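Local coordinates for putative uncharacterized protein (Emericella nidulans, PDB 3PGB), which probably oxidises primary amines, as a copper amine oxidase that relies on a copper ion and a built-in topaquinone cofactor, at residues Y427-F432 against H441-C446; A412-K417 against W771-D776; C446-D451 against T474-S479; V67-T72 against F354-N359. One frame throughout, in Å; residues are numbered along the deposited sequence.

Contact 1 of 4, residues Y427-F432 against H441-C446; sequences YLNTSF and HVDSLC. With NAG (2-acetamido-2-deoxy-beta-D-glucopyranose), chain H.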
# COMPACT_ATOMS: atom_id res chain seq x y z
N TYR A 427 9.00 -18.69 16.44
CA TYR A 427 8.11 -17.99 17.35
C TYR A 427 8.82 -17.74 18.66
O TYR A 427 9.28 -18.69 19.30
CB TYR A 427 6.85 -18.83 17.62
CG TYR A 427 5.91 -18.93 16.44
CD1 TYR A 427 6.06 -19.92 15.49
CD2 TYR A 427 4.86 -18.02 16.28
CE1 TYR A 427 5.19 -20.02 14.40
CE2 TYR A 427 3.98 -18.11 15.20
CZ TYR A 427 4.15 -19.11 14.26
OH TYR A 427 3.29 -19.20 13.18
N LEU A 428 8.91 -16.48 19.06
CA LEU A 428 9.48 -16.12 20.36
C LEU A 428 8.37 -15.89 21.38
O LEU A 428 7.20 -15.74 21.03
CB LEU A 428 10.34 -14.86 20.24
CG LEU A 428 11.56 -14.96 19.34
CD1 LEU A 428 12.18 -13.58 19.12
CD2 LEU A 428 12.58 -15.93 19.92
N ASN A 429 8.76 -15.89 22.65
CA ASN A 429 7.85 -15.55 23.74
C ASN A 429 7.91 -14.06 24.05
O ASN A 429 8.85 -13.35 23.67
CB ASN A 429 8.24 -16.31 25.02
CG ASN A 429 7.86 -17.77 24.98
OD1 ASN A 429 7.17 -18.23 24.06
ND2 ASN A 429 8.31 -18.52 25.99
N THR A 430 6.87 -13.58 24.74
CA THR A 430 6.90 -12.29 25.41
C THR A 430 6.21 -12.48 26.75
O THR A 430 5.34 -13.34 26.89
CB THR A 430 6.18 -11.18 24.61
OG1 THR A 430 4.84 -11.58 24.30
CG2 THR A 430 6.94 -10.85 23.32
N SER A 431 6.60 -11.68 27.74
CA SER A 431 5.94 -11.72 29.04
C SER A 431 5.62 -10.32 29.53
O SER A 431 6.12 -9.33 28.99
CB SER A 431 6.82 -12.44 30.07
OG SER A 431 8.09 -11.85 30.15
N PHE A 432 4.77 -10.25 30.55
CA PHE A 432 4.50 -9.00 31.24
C PHE A 432 4.19 -9.23 32.71
O PHE A 432 3.75 -10.31 33.11
CB PHE A 432 3.36 -8.25 30.56
CG PHE A 432 2.01 -8.84 30.81
CD1 PHE A 432 1.13 -8.25 31.70
CD2 PHE A 432 1.61 -10.00 30.15
CE1 PHE A 432 -0.12 -8.79 31.92
CE2 PHE A 432 0.35 -10.54 30.37
CZ PHE A 432 -0.51 -9.94 31.26
N HIS A 441 3.23 -15.00 27.42
CA HIS A 441 2.47 -15.32 26.22
C HIS A 441 3.37 -16.15 25.32
O HIS A 441 4.29 -15.63 24.69
CB HIS A 441 2.05 -14.05 25.48
CG HIS A 441 1.03 -13.23 26.22
ND1 HIS A 441 -0.10 -13.78 26.78
CD2 HIS A 441 0.98 -11.90 26.48
CE1 HIS A 441 -0.81 -12.83 27.36
NE2 HIS A 441 -0.18 -11.68 27.18
N VAL A 442 3.09 -17.45 25.26
CA VAL A 442 3.92 -18.37 24.50
C VAL A 442 3.73 -18.11 23.02
O VAL A 442 2.60 -17.98 22.57
CB VAL A 442 3.58 -19.84 24.81
CG1 VAL A 442 4.35 -20.79 23.89
CG2 VAL A 442 3.87 -20.15 26.27
N ASP A 443 4.82 -18.03 22.27
CA ASP A 443 4.76 -17.88 20.82
C ASP A 443 3.82 -16.75 20.43
O ASP A 443 2.82 -16.95 19.72
CB ASP A 443 4.33 -19.20 20.18
CG ASP A 443 5.28 -20.35 20.49
OD1 ASP A 443 4.84 -21.51 20.41
OD2 ASP A 443 6.46 -20.09 20.80
N SER A 444 4.14 -15.56 20.92
CA SER A 444 3.38 -14.35 20.63
C SER A 444 4.10 -13.43 19.63
O SER A 444 3.46 -12.60 19.00
CB SER A 444 3.07 -13.60 21.92
OG SER A 444 4.15 -13.67 22.83
N LEU A 445 5.42 -13.56 19.50
CA LEU A 445 6.14 -12.94 18.39
C LEU A 445 6.37 -14.00 17.33
O LEU A 445 6.52 -15.18 17.65
CB LEU A 445 7.50 -12.38 18.83
CG LEU A 445 7.52 -11.17 19.75
CD1 LEU A 445 8.96 -10.85 20.16
CD2 LEU A 445 6.86 -9.95 19.11
N CYS A 446 6.40 -13.59 16.06
CA CYS A 446 6.83 -14.50 15.01
C CYS A 446 7.84 -13.84 14.09
O CYS A 446 7.87 -12.61 13.94
CB CYS A 446 5.63 -15.07 14.24
SG CYS A 446 4.82 -13.96 13.11
C1 NAG H . 8.07 -19.93 26.21
C2 NAG H . 9.30 -20.79 25.96
C3 NAG H . 9.07 -22.25 26.36
C4 NAG H . 8.44 -22.37 27.75
C5 NAG H . 7.24 -21.44 27.84
C6 NAG H . 6.61 -21.46 29.23
C7 NAG H . 10.96 -20.72 24.18
C8 NAG H . 11.23 -20.60 22.70
N2 NAG H . 9.69 -20.69 24.56
O3 NAG H . 10.31 -22.92 26.38
O4 NAG H . 8.06 -23.70 28.01
O5 NAG H . 7.67 -20.13 27.55
O6 NAG H . 7.51 -20.90 30.16
O7 NAG H . 11.90 -20.83 24.97
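The rings of Phe-432 and His-441 lie nearly parallel (planes at 26°) but slid so far apart that they barely overlap. CE2 of Phe-432 comes obliquely to within 3.4 Å of NE2 of His-441; that nitrogen has its hydrogen bond with the carbonyl of Pro-410, while the ring of Phe-413 meets the imidazole steeply. At the other end of the hairpin the Tyr-427 ring is approached obliquely by the Cys-446 CB, 3.6 Å from its CE2. The Asp-443 carboxylate crosses Tyr-427 at CB and has its ionic partner in Lys-417, which also forms a cation-pi contact with the tyrosine.

Between these ends runs a relay of hydroxyls. Ser-444 OG, turned between its own backbone N and carbonyl carbon (chi1 37°), accepts from Thr-430 OG1 over 2.6 Å and donates to His-441 O at 2.7 Å. The Thr-430 N reaches that carbonyl from the opposite face of its plane, so one oxygen holds two donors. Asn-429 carries N-acetylglucosamine on ND2, and its OD1 takes the Asp-443 N-H at 3.0 Å, a nearly straight bond (163°) that helps fix the amide bearing the sugar. Leu-428 O receives Leu-445 N at 3.2 Å and, weakly, Ser-444 N. Two residues facing one define a classic beta bulge, here set in an antiparallel beta hairpin of the amine oxidase enzyme domain.

Contact 2 of 4, residues A412-K417 against W771-D776; sequences AFELLK and WSYQGD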
# COMPACT_ATOMS: atom_id res chain seq x y z
N ALA A 412 -0.84 -9.18 24.08
CA ALA A 412 -0.09 -9.74 22.97
C ALA A 412 -0.15 -11.28 23.04
O ALA A 412 0.86 -11.94 23.26
CB ALA A 412 1.35 -9.25 23.00
N PHE A 413 -1.34 -11.83 22.84
CA PHE A 413 -1.61 -13.25 23.05
C PHE A 413 -0.86 -14.15 22.06
O PHE A 413 -0.31 -13.68 21.07
CB PHE A 413 -3.10 -13.54 22.92
CG PHE A 413 -3.95 -12.84 23.95
CD1 PHE A 413 -3.68 -12.99 25.31
CD2 PHE A 413 -5.02 -12.05 23.57
CE1 PHE A 413 -4.48 -12.36 26.26
CE2 PHE A 413 -5.82 -11.41 24.51
CZ PHE A 413 -5.55 -11.56 25.86
N GLU A 414 -0.85 -15.45 22.35
CA GLU A 414 -0.22 -16.43 21.46
C GLU A 414 -0.90 -16.38 20.09
O GLU A 414 -2.11 -16.25 19.99
CB GLU A 414 -0.32 -17.83 22.08
CG GLU A 414 0.22 -18.98 21.21
CD GLU A 414 0.29 -20.31 21.95
OE1 GLU A 414 -0.35 -20.45 23.02
OE2 GLU A 414 0.98 -21.23 21.46
N LEU A 415 -0.09 -16.48 19.04
CA LEU A 415 -0.58 -16.44 17.66
C LEU A 415 -1.07 -17.81 17.21
O LEU A 415 -0.57 -18.84 17.69
CB LEU A 415 0.53 -15.96 16.73
CG LEU A 415 1.14 -14.60 17.07
CD1 LEU A 415 2.25 -14.24 16.11
CD2 LEU A 415 0.06 -13.52 17.05
N LEU A 416 -2.04 -17.85 16.31
CA LEU A 416 -2.44 -19.11 15.69
C LEU A 416 -1.46 -19.40 14.58
O LEU A 416 -1.38 -18.67 13.59
CB LEU A 416 -3.87 -19.04 15.14
CG LEU A 416 -5.00 -18.86 16.16
CD1 LEU A 416 -6.34 -19.08 15.49
CD2 LEU A 416 -4.85 -19.80 17.36
N LYS A 417 -0.70 -20.48 14.74
CA LYS A 417 0.34 -20.84 13.79
C LYS A 417 -0.27 -21.26 12.47
O LYS A 417 -1.28 -21.94 12.44
CB LYS A 417 1.21 -21.97 14.35
CG LYS A 417 2.04 -21.53 15.53
CD LYS A 417 2.58 -22.70 16.33
CE LYS A 417 3.49 -22.20 17.44
NZ LYS A 417 3.08 -22.73 18.76
N TRP A 771 -4.12 -27.58 18.40
CA TRP A 771 -4.48 -28.30 19.63
C TRP A 771 -3.47 -28.08 20.76
O TRP A 771 -3.82 -28.22 21.93
CB TRP A 771 -4.63 -29.80 19.37
CG TRP A 771 -5.92 -30.16 18.71
CD1 TRP A 771 -6.13 -30.38 17.38
CD2 TRP A 771 -7.19 -30.31 19.35
NE1 TRP A 771 -7.46 -30.67 17.15
CE2 TRP A 771 -8.13 -30.63 18.34
CE3 TRP A 771 -7.63 -30.22 20.67
CZ2 TRP A 771 -9.48 -30.86 18.62
CZ3 TRP A 771 -8.97 -30.44 20.95
CH2 TRP A 771 -9.88 -30.76 19.93
N SER A 772 -2.24 -27.71 20.41
CA SER A 772 -1.21 -27.41 21.41
C SER A 772 -1.20 -25.92 21.81
O SER A 772 -0.23 -25.44 22.38
CB SER A 772 0.17 -27.83 20.90
OG SER A 772 0.56 -27.07 19.78
N TYR A 773 -2.28 -25.21 21.50
CA TYR A 773 -2.46 -23.84 21.99
C TYR A 773 -2.70 -23.92 23.50
O TYR A 773 -3.59 -24.63 23.96
CB TYR A 773 -3.66 -23.16 21.30
CG TYR A 773 -3.70 -21.66 21.46
CD1 TYR A 773 -4.38 -21.07 22.53
CD2 TYR A 773 -3.08 -20.82 20.54
CE1 TYR A 773 -4.42 -19.68 22.68
CE2 TYR A 773 -3.12 -19.44 20.68
CZ TYR A 773 -3.79 -18.88 21.75
OH TYR A 773 -3.82 -17.51 21.88
N GLN A 774 -1.87 -23.20 24.26
CA GLN A 774 -1.98 -23.19 25.72
C GLN A 774 -2.37 -21.82 26.28
O GLN A 774 -3.11 -21.73 27.27
CB GLN A 774 -0.69 -23.69 26.38
CG GLN A 774 0.57 -22.90 26.05
CD GLN A 774 1.83 -23.64 26.46
OE1 GLN A 774 2.76 -23.78 25.67
NE2 GLN A 774 1.86 -24.12 27.70
N GLY A 775 -1.88 -20.77 25.65
CA GLY A 775 -2.21 -19.41 26.05
C GLY A 775 -1.22 -18.85 27.05
O GLY A 775 -0.00 -18.94 26.85
N ASP A 776 -1.74 -18.29 28.14
CA ASP A 776 -0.95 -17.47 29.05
C ASP A 776 -0.41 -18.28 30.23
O ASP A 776 -1.18 -18.78 31.04
CB ASP A 776 -1.80 -16.29 29.54
CG ASP A 776 -1.18 -15.56 30.72
OD1 ASP A 776 0.06 -15.61 30.87
OD2 ASP A 776 -1.95 -14.94 31.49
O HOH W 1 1.73 -23.67 22.38
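Extended side chains bring Glu-414 and Tyr-773 together. With CG opposite the backbone N in both residues (chi1 176° and -165°), and the glutamate straight beyond CG, the two slide past each other in opposite directions. The result is a stack of carboxylate on phenol ring, joining two irregular loops of this copper amine oxidase that lie 354 residues apart in sequence: residues 412-417, on the way to the hairpin, and residues 771-776, which lead into the strand 776-781.

The planes differ by only 21°, and OE1 of Glu-414 sits over the centre of the Tyr-773 ring. The aliphatic stem is pressed on as well, Glu-414 CG lying 3.4 Å from Tyr-773 CE2. The hydroxyl then closes the circuit by donating to the backbone of the same residue, Tyr-773 OH to Glu-414 O at 2.8 Å, so that the ring is held both across its face and at its far end. Leu-416 CD2 adds an apolar touch to CE2 of Tyr-773. From the second subunit, Tyr-741 meets the Tyr-773 ring edge-to-face and Val-467 packs on Leu-416, which places the stack at the dimer interface.

The other carboxylate oxygen, Glu-414 OE2, has a water at 2.7 Å that also reaches Ser-772 O, and a long salt bridge to Lys-417, whose nearer ionic partner is Asp-443. This company probably keeps the buried glutamate ionised. Its OE1 accepts a weak bond from Gln-774 N and a firmer one, nearly along the carboxylate C-O axis, from Gly-775 N at 3.1 Å.

Contact 3 of 4, residues C446-D451 against T474-S479; sequences CLFEFD and TLRSVS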
# COMPACT_ATOMS: atom_id res chain seq x y z
N CYS A 446 6.40 -13.59 16.06
CA CYS A 446 6.83 -14.50 15.01
C CYS A 446 7.84 -13.84 14.09
O CYS A 446 7.87 -12.61 13.94
CB CYS A 446 5.63 -15.07 14.24
SG CYS A 446 4.82 -13.96 13.11
N LEU A 447 8.69 -14.67 13.50
CA LEU A 447 9.75 -14.24 12.61
C LEU A 447 9.68 -15.13 11.40
O LEU A 447 9.57 -16.35 11.55
CB LEU A 447 11.12 -14.40 13.28
CG LEU A 447 11.45 -13.52 14.49
CD1 LEU A 447 12.75 -13.96 15.14
CD2 LEU A 447 11.53 -12.05 14.08
N PHE A 448 9.73 -14.56 10.20
CA PHE A 448 9.72 -15.37 9.01
C PHE A 448 10.15 -14.64 7.75
O PHE A 448 9.92 -13.44 7.59
CB PHE A 448 8.32 -15.96 8.77
CG PHE A 448 7.24 -14.93 8.61
CD1 PHE A 448 6.62 -14.38 9.72
CD2 PHE A 448 6.85 -14.51 7.35
CE1 PHE A 448 5.62 -13.43 9.58
CE2 PHE A 448 5.86 -13.56 7.20
CZ PHE A 448 5.24 -13.02 8.32
N GLU A 449 10.78 -15.40 6.86
CA GLU A 449 10.96 -14.97 5.48
C GLU A 449 9.67 -15.19 4.69
O GLU A 449 8.87 -16.07 5.02
CB GLU A 449 12.10 -15.73 4.82
CG GLU A 449 13.47 -15.25 5.19
CD GLU A 449 14.51 -15.74 4.21
OE1 GLU A 449 14.49 -16.94 3.89
OE2 GLU A 449 15.34 -14.92 3.74
N PHE A 450 9.47 -14.40 3.65
CA PHE A 450 8.30 -14.54 2.80
C PHE A 450 8.65 -14.13 1.39
O PHE A 450 9.18 -13.05 1.17
CB PHE A 450 7.15 -13.68 3.34
CG PHE A 450 5.81 -14.01 2.75
CD1 PHE A 450 4.98 -14.95 3.36
CD2 PHE A 450 5.38 -13.39 1.59
CE1 PHE A 450 3.75 -15.26 2.81
CE2 PHE A 450 4.14 -13.70 1.03
CZ PHE A 450 3.33 -14.63 1.64
N ASP A 451 8.40 -15.03 0.44
CA ASP A 451 8.63 -14.74 -0.98
C ASP A 451 7.42 -13.98 -1.51
O ASP A 451 6.36 -14.56 -1.69
CB ASP A 451 8.83 -16.04 -1.75
CG ASP A 451 9.16 -15.81 -3.22
OD1 ASP A 451 9.37 -16.81 -3.94
OD2 ASP A 451 9.23 -14.65 -3.66
N THR A 474 10.13 -10.59 8.11
CA THR A 474 9.06 -9.95 8.90
C THR A 474 9.15 -10.33 10.37
O THR A 474 9.35 -11.49 10.71
CB THR A 474 7.64 -10.37 8.41
OG1 THR A 474 7.41 -9.88 7.08
CG2 THR A 474 6.56 -9.84 9.34
N LEU A 475 9.01 -9.33 11.24
CA LEU A 475 8.85 -9.55 12.68
C LEU A 475 7.46 -9.06 13.01
O LEU A 475 7.12 -7.93 12.68
CB LEU A 475 9.88 -8.75 13.48
CG LEU A 475 9.68 -8.64 15.01
CD1 LEU A 475 9.37 -9.99 15.66
CD2 LEU A 475 10.89 -8.00 15.67
N ARG A 476 6.66 -9.91 13.65
CA ARG A 476 5.26 -9.56 13.87
C ARG A 476 4.75 -9.82 15.29
O ARG A 476 5.15 -10.78 15.95
CB ARG A 476 4.39 -10.28 12.86
CG ARG A 476 2.90 -10.15 13.09
CD ARG A 476 2.14 -10.74 11.93
NE ARG A 476 2.46 -10.09 10.66
CZ ARG A 476 2.14 -10.58 9.47
NH1 ARG A 476 1.50 -11.73 9.35
NH2 ARG A 476 2.48 -9.90 8.37
N SER A 477 3.86 -8.94 15.73
CA SER A 477 3.14 -9.07 16.98
C SER A 477 1.68 -8.71 16.72
O SER A 477 1.38 -7.96 15.80
CB SER A 477 3.72 -8.12 18.03
OG SER A 477 2.91 -8.10 19.20
N VAL A 478 0.80 -9.28 17.53
CA VAL A 478 -0.61 -8.93 17.48
C VAL A 478 -1.12 -8.73 18.89
O VAL A 478 -1.05 -9.65 19.70
CB VAL A 478 -1.46 -10.03 16.81
CG1 VAL A 478 -2.94 -9.67 16.88
CG2 VAL A 478 -1.01 -10.25 15.38
N SER A 479 -1.62 -7.53 19.18
CA SER A 479 -2.26 -7.23 20.45
C SER A 479 -3.76 -7.11 20.24
O SER A 479 -4.20 -6.49 19.28
CB SER A 479 -1.72 -5.93 21.04
OG SER A 479 -0.44 -6.10 21.60
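Phe-448 and Thr-474 lie side by side, pointing the same way, as a hydrogen-bonded pair on adjacent antiparallel strands. The phenylalanine takes the conformation with CG between the backbone N and the carbonyl carbon (chi1 60°), which turns its ring back over the neighbouring strand. There Thr-474 CB sits over one face as a CH-pi contact, 3.9 Å from the ring centroid, and Thr-474 CG2 touches Phe-448 CZ at 3.6 Å. The threonine hydroxyl is engaged by Asn-491.

Arg-476 runs out straight and then bends at its third torsion (chi3 -60°), which brings a face of the guanidinium over Phe-448 CZ. Nearer the backbone, its CB packs 3.7 Å from SG of Cys-446, the sulfur that forms the disulfide with Cys-421. On the reverse side of the sheet the non-hydrogen-bonded pair Leu-447 and Leu-475 run alongside each other, CD2 of the first 3.4 Å from CD1 of the second.

Four backbone hydrogen bonds bind Cys-446 to Arg-476 and Phe-448 to Thr-474. The buried guanidinium is met by Ser-489, by the carbonyl of Asp-420 and by that of Asp-453 in the second subunit; its charge is probably stabilised in part by these hydroxyl and carbonyl oxygens, and the bond to Asp-453 ties this strand pair to the dimer partner.

Contact 4 of 4, residues V67-T72 against F354-N359; sequences VWYGLT and FYIAFN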
# COMPACT_ATOMS: atom_id res chain seq x y z
N VAL A 67 20.39 -4.49 26.49
CA VAL A 67 20.20 -3.59 27.61
C VAL A 67 18.78 -3.00 27.69
O VAL A 67 18.48 -2.23 28.61
CB VAL A 67 21.23 -2.43 27.56
CG1 VAL A 67 22.64 -2.98 27.52
CG2 VAL A 67 20.98 -1.53 26.35
N TRP A 68 17.90 -3.37 26.74
CA TRP A 68 16.55 -2.82 26.65
C TRP A 68 15.40 -3.81 26.89
O TRP A 68 14.31 -3.39 27.28
CB TRP A 68 16.31 -2.21 25.27
CG TRP A 68 17.37 -1.28 24.77
CD1 TRP A 68 17.48 0.05 25.02
CD2 TRP A 68 18.44 -1.62 23.89
NE1 TRP A 68 18.56 0.57 24.37
CE2 TRP A 68 19.17 -0.44 23.66
CE3 TRP A 68 18.86 -2.80 23.28
CZ2 TRP A 68 20.30 -0.41 22.84
CZ3 TRP A 68 19.98 -2.77 22.47
CH2 TRP A 68 20.68 -1.58 22.25
N TYR A 69 15.62 -5.10 26.65
CA TYR A 69 14.50 -6.05 26.52
C TYR A 69 13.54 -6.05 27.70
O TYR A 69 12.33 -5.92 27.52
CB TYR A 69 15.00 -7.48 26.26
CG TYR A 69 13.88 -8.48 26.14
CD1 TYR A 69 13.15 -8.58 24.96
CD2 TYR A 69 13.53 -9.31 27.20
CE1 TYR A 69 12.11 -9.49 24.83
CE2 TYR A 69 12.48 -10.22 27.08
CZ TYR A 69 11.78 -10.30 25.90
OH TYR A 69 10.75 -11.20 25.77
N GLY A 70 14.07 -6.22 28.90
CA GLY A 70 13.24 -6.30 30.09
C GLY A 70 13.94 -6.97 31.25
O GLY A 70 15.10 -7.38 31.15
N LEU A 71 13.22 -7.08 32.37
CA LEU A 71 13.75 -7.72 33.57
C LEU A 71 13.74 -9.23 33.41
O LEU A 71 12.84 -9.79 32.79
CB LEU A 71 12.91 -7.33 34.79
CG LEU A 71 12.89 -5.85 35.17
CD1 LEU A 71 11.81 -5.56 36.21
CD2 LEU A 71 14.25 -5.40 35.68
N THR A 72 14.74 -9.90 33.96
CA THR A 72 14.69 -11.36 34.08
C THR A 72 13.70 -11.71 35.18
O THR A 72 13.35 -10.88 36.02
CB THR A 72 16.05 -11.95 34.46
OG1 THR A 72 16.46 -11.42 35.73
CG2 THR A 72 17.11 -11.62 33.39
N PHE A 354 19.15 -6.48 14.47
CA PHE A 354 18.47 -5.64 15.45
C PHE A 354 18.22 -6.40 16.75
O PHE A 354 18.27 -7.63 16.77
CB PHE A 354 17.15 -5.12 14.89
CG PHE A 354 16.18 -6.20 14.48
CD1 PHE A 354 16.15 -6.66 13.18
CD2 PHE A 354 15.30 -6.75 15.41
CE1 PHE A 354 15.27 -7.65 12.80
CE2 PHE A 354 14.41 -7.75 15.03
CZ PHE A 354 14.39 -8.19 13.73
N TYR A 355 17.94 -5.65 17.81
CA TYR A 355 17.53 -6.23 19.10
C TYR A 355 16.03 -6.06 19.29
O TYR A 355 15.46 -5.05 18.89
CB TYR A 355 18.26 -5.54 20.26
CG TYR A 355 19.74 -5.82 20.35
CD1 TYR A 355 20.64 -5.19 19.50
CD2 TYR A 355 20.25 -6.70 21.30
CE1 TYR A 355 22.00 -5.42 19.59
CE2 TYR A 355 21.61 -6.95 21.39
CZ TYR A 355 22.49 -6.31 20.54
OH TYR A 355 23.85 -6.56 20.63
N ILE A 356 15.42 -7.04 19.92
CA ILE A 356 14.00 -7.01 20.26
C ILE A 356 13.85 -6.55 21.71
O ILE A 356 14.58 -6.99 22.60
CB ILE A 356 13.37 -8.42 20.09
CG1 ILE A 356 13.37 -8.81 18.61
CG2 ILE A 356 11.96 -8.48 20.66
CD1 ILE A 356 12.98 -10.27 18.39
N ALA A 357 12.91 -5.63 21.93
CA ALA A 357 12.53 -5.20 23.28
C ALA A 357 11.02 -5.30 23.42
O ALA A 357 10.31 -5.33 22.42
CB ALA A 357 12.99 -3.78 23.52
N PHE A 358 10.54 -5.35 24.65
CA PHE A 358 9.12 -5.55 24.90
C PHE A 358 8.69 -5.03 26.27
O PHE A 358 9.27 -5.43 27.28
CB PHE A 358 8.78 -7.04 24.79
CG PHE A 358 7.32 -7.32 24.63
CD1 PHE A 358 6.52 -7.57 25.73
CD2 PHE A 358 6.75 -7.36 23.37
CE1 PHE A 358 5.17 -7.83 25.58
CE2 PHE A 358 5.40 -7.63 23.22
CZ PHE A 358 4.61 -7.87 24.32
N ASN A 359 7.69 -4.16 26.31
CA ASN A 359 7.14 -3.70 27.58
C ASN A 359 5.62 -3.80 27.66
O ASN A 359 4.96 -4.16 26.69
CB ASN A 359 7.62 -2.27 27.91
CG ASN A 359 7.17 -1.24 26.91
OD1 ASN A 359 6.15 -1.39 26.23
ND2 ASN A 359 7.94 -0.16 26.81
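Trp-68 drives its edge into the face of Tyr-355, a T-shaped pair in which CZ3 of the indole lies 3.7 Å from CG of the phenol ring and the planes meet at 66°. This is the tight end of the contact, where a loop preceding helix 73-84 crosses strand 352-359 of the antiparallel beta structure in the enzyme domain. The indole is closely enclosed: CG2 of Val-67 sits over the centre of one face, Phe-367 stacks with it, and NE1 hydrogen-bonds to the hydroxyl of Tyr-378. Tyr-355 is fixed at its own far end by a hydrogen bond from OH to the carbonyl of Lys-64. Beside the pair, Trp-68 CB rests 4.1 Å from Ala-357 CB.

Toward Gly-70 the grip slackens. The one hydrogen bond between the segments, Phe-358 N to Tyr-69 O, is weak at 3.4 Å. Past it the loop leaves the strand: Gly-70 and Leu-71 are partly exposed, and Thr-72, which caps the N-terminus of helix 73-84, is exposed to solvent.

Tyr-69, itself partly exposed, bridges the two regimes. A fully trans first torsion (chi1 180°) lays its ring alongside Phe-358, CE1 being 4.1 Å from the Phe-358 CB. The same torsion sets the ring edge against the strand backbone. Asn-66 ND2 hydrogen-bonds to the carbonyl of Ile-356, and Tyr-69 CD1 meets that oxygen, Ile-356 O, at 3.2 Å near the plane of the ring.

How the contacts relate
Local pairings and distant crossings build one continuous patch. Along the chain, contact 4 closes first; contacts 1 and 3 then follow in series, both nested within the long loop closed by contact 2. Strand 437-451 carries contacts 1 and 3, which share Cys-446 and have centres about 12 Å apart. Contact 2 is nearest to contact 1, about 9 Å between centres, joined by a probable hydrogen bond between Asp-443 O and Leu-415 N (3.0 Å). Contact 4 packs strand 352-359 against both strand pairs through Ile-356, with Leu-428 and Leu-475 as partners. Contacts 2 and 3 touch the second subunit, so the patch runs from the N-terminal loop 67-72 to the dimer partner.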